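Local coordinates for polysialic acid O-acetyltransferase (Escherichia coli, PDB 3JQY), which catalyses the O-acetylation of capsular polysialic acid, moving acetyl groups from acetyl-CoA to O7 or O9 of sialic acid residues in long polymers, at residues N62-E67 / N84-H89; D132-R137 / Y169-R174. All coordinates share one frame; numbering follows the deposited sequence.

Contact 1 (N62-E67 / N84-H89)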
# COMPACT_ATOMS: atom_id res chain seq x y z
N ASN B 62 1.19 8.46 33.01
CA ASN B 62 1.73 7.61 31.96
C ASN B 62 3.20 7.32 32.23
O ASN B 62 3.85 8.06 32.97
CB ASN B 62 1.61 8.31 30.61
CG ASN B 62 0.18 8.63 30.26
OD1 ASN B 62 -0.23 9.79 30.26
ND2 ASN B 62 -0.59 7.61 29.95
N LYS B 63 3.72 6.25 31.64
CA LYS B 63 5.13 5.95 31.76
C LYS B 63 5.74 5.47 30.45
O LYS B 63 5.21 4.57 29.80
CB LYS B 63 5.38 4.91 32.86
CG LYS B 63 6.86 4.79 33.25
CD LYS B 63 7.05 3.89 34.47
CE LYS B 63 8.52 3.82 34.89
NZ LYS B 63 8.70 2.92 36.07
N LEU B 64 6.86 6.09 30.08
CA LEU B 64 7.67 5.65 28.95
C LEU B 64 9.03 5.23 29.49
O LEU B 64 9.70 6.01 30.17
CB LEU B 64 7.85 6.77 27.93
CG LEU B 64 8.88 6.52 26.82
CD1 LEU B 64 8.50 5.30 26.00
CD2 LEU B 64 9.02 7.75 25.92
N ILE B 65 9.43 4.00 29.18
CA ILE B 65 10.73 3.47 29.56
C ILE B 65 11.47 3.04 28.31
O ILE B 65 10.97 2.21 27.54
CB ILE B 65 10.58 2.21 30.43
CG1 ILE B 65 9.89 2.53 31.75
CG2 ILE B 65 11.96 1.56 30.67
CD1 ILE B 65 9.39 1.29 32.47
N ILE B 66 12.65 3.60 28.09
CA ILE B 66 13.48 3.16 26.98
C ILE B 66 14.84 2.77 27.55
O ILE B 66 15.49 3.58 28.20
CB ILE B 66 13.67 4.27 25.93
CG1 ILE B 66 12.32 4.79 25.44
CG2 ILE B 66 14.53 3.75 24.76
CD1 ILE B 66 12.42 5.85 24.36
N GLU B 67 15.26 1.53 27.30
CA GLU B 67 16.45 1.00 27.97
C GLU B 67 17.76 1.41 27.29
O GLU B 67 17.76 2.04 26.23
CB GLU B 67 16.34 -0.52 28.12
CG GLU B 67 15.09 -0.93 28.91
CD GLU B 67 15.02 -2.42 29.20
OE1 GLU B 67 15.89 -3.17 28.70
OE2 GLU B 67 14.10 -2.84 29.94
N ASN B 84 -1.25 4.84 30.72
CA ASN B 84 -0.59 4.12 29.63
C ASN B 84 0.85 3.78 29.99
O ASN B 84 1.45 4.43 30.85
CB ASN B 84 -0.57 4.97 28.35
CG ASN B 84 -1.97 5.32 27.86
OD1 ASN B 84 -2.68 4.48 27.33
ND2 ASN B 84 -2.34 6.58 28.01
N TYR B 85 1.41 2.78 29.31
CA TYR B 85 2.75 2.26 29.63
C TYR B 85 3.39 1.81 28.33
O TYR B 85 2.81 1.03 27.58
CB TYR B 85 2.61 1.07 30.57
CG TYR B 85 3.90 0.37 30.96
CD1 TYR B 85 4.67 0.82 32.02
CD2 TYR B 85 4.33 -0.77 30.28
CE1 TYR B 85 5.84 0.16 32.39
CE2 TYR B 85 5.49 -1.43 30.64
CZ TYR B 85 6.24 -0.96 31.69
OH TYR B 85 7.40 -1.63 32.03
N VAL B 86 4.58 2.34 28.04
CA VAL B 86 5.35 1.91 26.88
C VAL B 86 6.76 1.58 27.35
O VAL B 86 7.42 2.39 28.01
CB VAL B 86 5.42 3.02 25.80
CG1 VAL B 86 6.31 2.59 24.62
CG2 VAL B 86 4.01 3.37 25.29
N ARG B 87 7.23 0.37 27.02
CA ARG B 87 8.57 -0.04 27.40
C ARG B 87 9.30 -0.60 26.20
O ARG B 87 8.81 -1.53 25.54
CB ARG B 87 8.55 -1.08 28.51
CG ARG B 87 9.94 -1.56 28.92
CD ARG B 87 9.87 -2.65 30.00
NE ARG B 87 11.20 -3.12 30.39
CZ ARG B 87 11.42 -4.09 31.29
NH1 ARG B 87 10.40 -4.69 31.89
NH2 ARG B 87 12.67 -4.45 31.58
N ILE B 88 10.46 -0.03 25.91
CA ILE B 88 11.28 -0.48 24.80
C ILE B 88 12.56 -1.09 25.35
O ILE B 88 13.37 -0.39 25.95
CB ILE B 88 11.57 0.67 23.84
CG1 ILE B 88 10.26 1.28 23.32
CG2 ILE B 88 12.45 0.20 22.68
CD1 ILE B 88 10.44 2.43 22.36
N HIS B 89 12.73 -2.39 25.13
CA HIS B 89 13.84 -3.13 25.75
C HIS B 89 15.18 -2.92 25.06
O HIS B 89 15.25 -2.51 23.90
CB HIS B 89 13.52 -4.63 25.76
CG HIS B 89 12.54 -5.05 26.82
ND1 HIS B 89 11.20 -4.73 26.76
CD2 HIS B 89 12.71 -5.79 27.94
CE1 HIS B 89 10.59 -5.25 27.81
NE2 HIS B 89 11.48 -5.90 28.54

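Contact 2 (D132-R137 / Y169-R174)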
# COMPACT_ATOMS: atom_id res chain seq x y z
N ASP B 132 13.97 -10.34 19.53
CA ASP B 132 14.58 -10.87 18.31
C ASP B 132 13.66 -10.86 17.09
O ASP B 132 13.80 -11.71 16.20
CB ASP B 132 15.10 -12.28 18.54
CG ASP B 132 16.16 -12.34 19.61
OD1 ASP B 132 17.16 -11.59 19.50
OD2 ASP B 132 15.99 -13.13 20.57
N CYS B 133 12.75 -9.90 17.02
CA CYS B 133 11.91 -9.77 15.83
C CYS B 133 12.55 -8.89 14.76
O CYS B 133 13.38 -8.03 15.05
CB CYS B 133 10.51 -9.23 16.18
SG CYS B 133 9.48 -10.41 17.10
N MET B 134 12.17 -9.15 13.51
CA MET B 134 12.58 -8.31 12.39
C MET B 134 11.31 -7.74 11.77
O MET B 134 10.58 -8.44 11.08
CB MET B 134 13.36 -9.13 11.36
CG MET B 134 13.87 -8.31 10.17
SD MET B 134 15.09 -9.21 9.18
CE MET B 134 14.05 -10.49 8.46
N ILE B 135 11.05 -6.47 12.06
CA ILE B 135 9.87 -5.78 11.53
C ILE B 135 10.32 -4.85 10.41
O ILE B 135 11.08 -3.91 10.63
CB ILE B 135 9.18 -4.96 12.64
CG1 ILE B 135 8.93 -5.81 13.89
CG2 ILE B 135 7.90 -4.33 12.11
CD1 ILE B 135 8.22 -7.12 13.63
N ALA B 136 9.85 -5.12 9.19
CA ALA B 136 10.27 -4.33 8.03
C ALA B 136 9.60 -2.96 8.02
O ALA B 136 8.88 -2.60 8.95
CB ALA B 136 9.96 -5.09 6.75
N ARG B 137 9.82 -2.21 6.94
CA ARG B 137 9.26 -0.88 6.83
C ARG B 137 7.75 -0.92 6.61
O ARG B 137 7.21 -1.90 6.09
CB ARG B 137 9.92 -0.11 5.68
CG ARG B 137 11.40 0.16 5.94
CD ARG B 137 11.98 1.18 4.97
NE ARG B 137 13.32 1.59 5.38
CZ ARG B 137 13.89 2.74 5.02
NH1 ARG B 137 13.25 3.60 4.25
NH2 ARG B 137 15.12 3.03 5.45
N TYR B 169 10.95 -13.67 17.87
CA TYR B 169 11.53 -14.24 16.65
C TYR B 169 10.50 -14.38 15.52
O TYR B 169 10.34 -15.44 14.92
CB TYR B 169 12.24 -15.58 16.94
CG TYR B 169 13.29 -15.90 15.91
CD1 TYR B 169 14.39 -15.07 15.75
CD2 TYR B 169 13.17 -17.00 15.06
CE1 TYR B 169 15.36 -15.32 14.80
CE2 TYR B 169 14.15 -17.27 14.10
CZ TYR B 169 15.24 -16.43 13.97
OH TYR B 169 16.22 -16.66 13.03
N VAL B 170 9.82 -13.27 15.25
CA VAL B 170 8.91 -13.17 14.11
C VAL B 170 9.45 -12.18 13.09
O VAL B 170 9.97 -11.13 13.45
CB VAL B 170 7.50 -12.75 14.56
CG1 VAL B 170 6.62 -12.41 13.37
CG2 VAL B 170 6.87 -13.88 15.38
N TRP B 171 9.32 -12.54 11.81
CA TRP B 171 9.68 -11.64 10.71
C TRP B 171 8.39 -11.09 10.12
O TRP B 171 7.60 -11.85 9.54
CB TRP B 171 10.49 -12.41 9.67
CG TRP B 171 10.74 -11.67 8.36
CD1 TRP B 171 10.59 -10.33 8.13
CD2 TRP B 171 11.21 -12.24 7.13
NE1 TRP B 171 10.93 -10.03 6.83
CE2 TRP B 171 11.31 -11.18 6.19
CE3 TRP B 171 11.54 -13.53 6.73
CZ2 TRP B 171 11.73 -11.40 4.88
CZ3 TRP B 171 11.97 -13.74 5.43
CH2 TRP B 171 12.05 -12.68 4.52
N VAL B 172 8.15 -9.80 10.31
CA VAL B 172 7.00 -9.16 9.67
C VAL B 172 7.51 -8.38 8.46
O VAL B 172 8.36 -7.50 8.58
CB VAL B 172 6.20 -8.25 10.62
CG1 VAL B 172 4.99 -7.66 9.88
CG2 VAL B 172 5.72 -9.04 11.84
N GLY B 173 7.00 -8.75 7.29
CA GLY B 173 7.41 -8.16 6.03
C GLY B 173 6.95 -6.74 5.81
O GLY B 173 6.15 -6.19 6.58
N ARG B 174 7.46 -6.14 4.74
CA ARG B 174 7.17 -4.76 4.39
C ARG B 174 5.71 -4.54 3.99
O ARG B 174 5.08 -5.41 3.38
CB ARG B 174 8.11 -4.34 3.25
CG ARG B 174 7.79 -3.02 2.60
CD ARG B 174 8.82 -2.78 1.49
NE ARG B 174 8.44 -1.68 0.61
CZ ARG B 174 9.02 -1.44 -0.57
NH1 ARG B 174 10.00 -2.22 -1.01
NH2 ARG B 174 8.60 -0.41 -1.30

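Contact 1 (N62-E67 / N84-H89)
Glu67 and Arg87 meet across two parallel strands as an ion pair in which two nitrogens of Arg87 converge on one carboxylate oxygen of Glu67. Arg87 presents its side edge: NE lies 2.9 Å and NH2 2.7 Å from OE2 of Glu67, and that oxygen sits in the guanidinium plane. The carboxylate is turned 46° from this plane. Arg87 can deliver the edge because its chain is extended, with CG anti to the backbone N (chi1 179°), a long reach suited to a partly exposed strand position. OE1 of Glu67 accepts from the backbone N of Lys90, so both carboxylate oxygens are engaged. His89 lays its ring against one face of the guanidinium, its NE2 3.2 Å above the plane, while its ND1 bonds to the backbone O of Ile108.

On the same face of the sheet, the CD1 methyl of Ile65 comes obliquely to the Tyr85 ring, 3.7 Å from CE1, and the Arg87 CG passes beside the Ile65 CB. All three residues are partly exposed, and Tyr85 and Arg87 suit such a place by pairing apolar packing with a polar end. The other face carries aliphatic groups, all buried, as suits the inside of the coil. There Leu64 and Val86 run alongside each other, with Leu64 CD1 touching Val86 CG1 at 3.7 Å; Ile66 CG1 and Ile88 CD1 make a looser apolar contact, and Phe79 of strand 71-80 packs against both Leu64 and Val86.

Between the strands, backbone hydrogen bonds alternate direction, as when Val86 N donates to Lys63 O at 2.9 Å and Ile65 N to Val86 O at 2.8 Å. Strands 63-66 and 85-88, whose axes approach to 4.7 Å and run 2° from parallel, are successive rungs on one wall of the left-handed beta-helix of hexapeptide-repeat transferases.

Contact 2 (D132-R137 / Y169-R174)
Met134 reaches over to Trp171, its partner in the parallel bridge, and covers one face of the indole. From CB the chain starts with CG anti to the backbone N (chi1 -178°), and CB and CG carry it out from the sheet. SD stands above the five-membered ring at a distance, 4.9 Å from its centroid, a Met-aromatic contact. A bend at the last torsion (chi3 68°) then turns CE down onto the ring: this methyl lies 3.4 Å from the same centroid, 3° off the normal, a CH-pi contact. An unbranched, flexible methionine suits this task.

On the opposite face of the sheet, Ile135 CD1 meets Val172 CG2 at 3.6 Å, compact aliphatic groups fitting the interior of the coil. Cys133 SG accepts a hydrogen bond from Val170 N (3.4 Å), its short side chain keeping the sulfur near the neighbouring backbone.

Strand 134-135 lies between strands 113-114 and 171-172. Trp220 of strand 218-220 also touches Met134. His147 of the second subunit, which probably helps bind acetyl-CoA, packs on Met134 and meets Trp171 edge-to-face, so this outer face belongs to the subunit interface, probably beside the acetyl-CoA site.

Both contacts join neighbouring turns of one left-handed beta-helix, but on different walls: contact 1 belongs to the sheet containing strands 63-66 and 85-88, contact 2 to that containing strands 134-135 and 171-172. Their centres are 21 Å apart, on opposite sides of the chain's centre. Each turns aliphatic residues to one face. The other face differs: in contact 1, only partly buried and untouched by another chain of the assembly, it holds a salt bridge and an aromatic ring, whereas in contact 2, more deeply buried, it holds a methionine and a tryptophan partly covered by the second subunit. Longer strands also give contact 1 the more extensive backbone pairing.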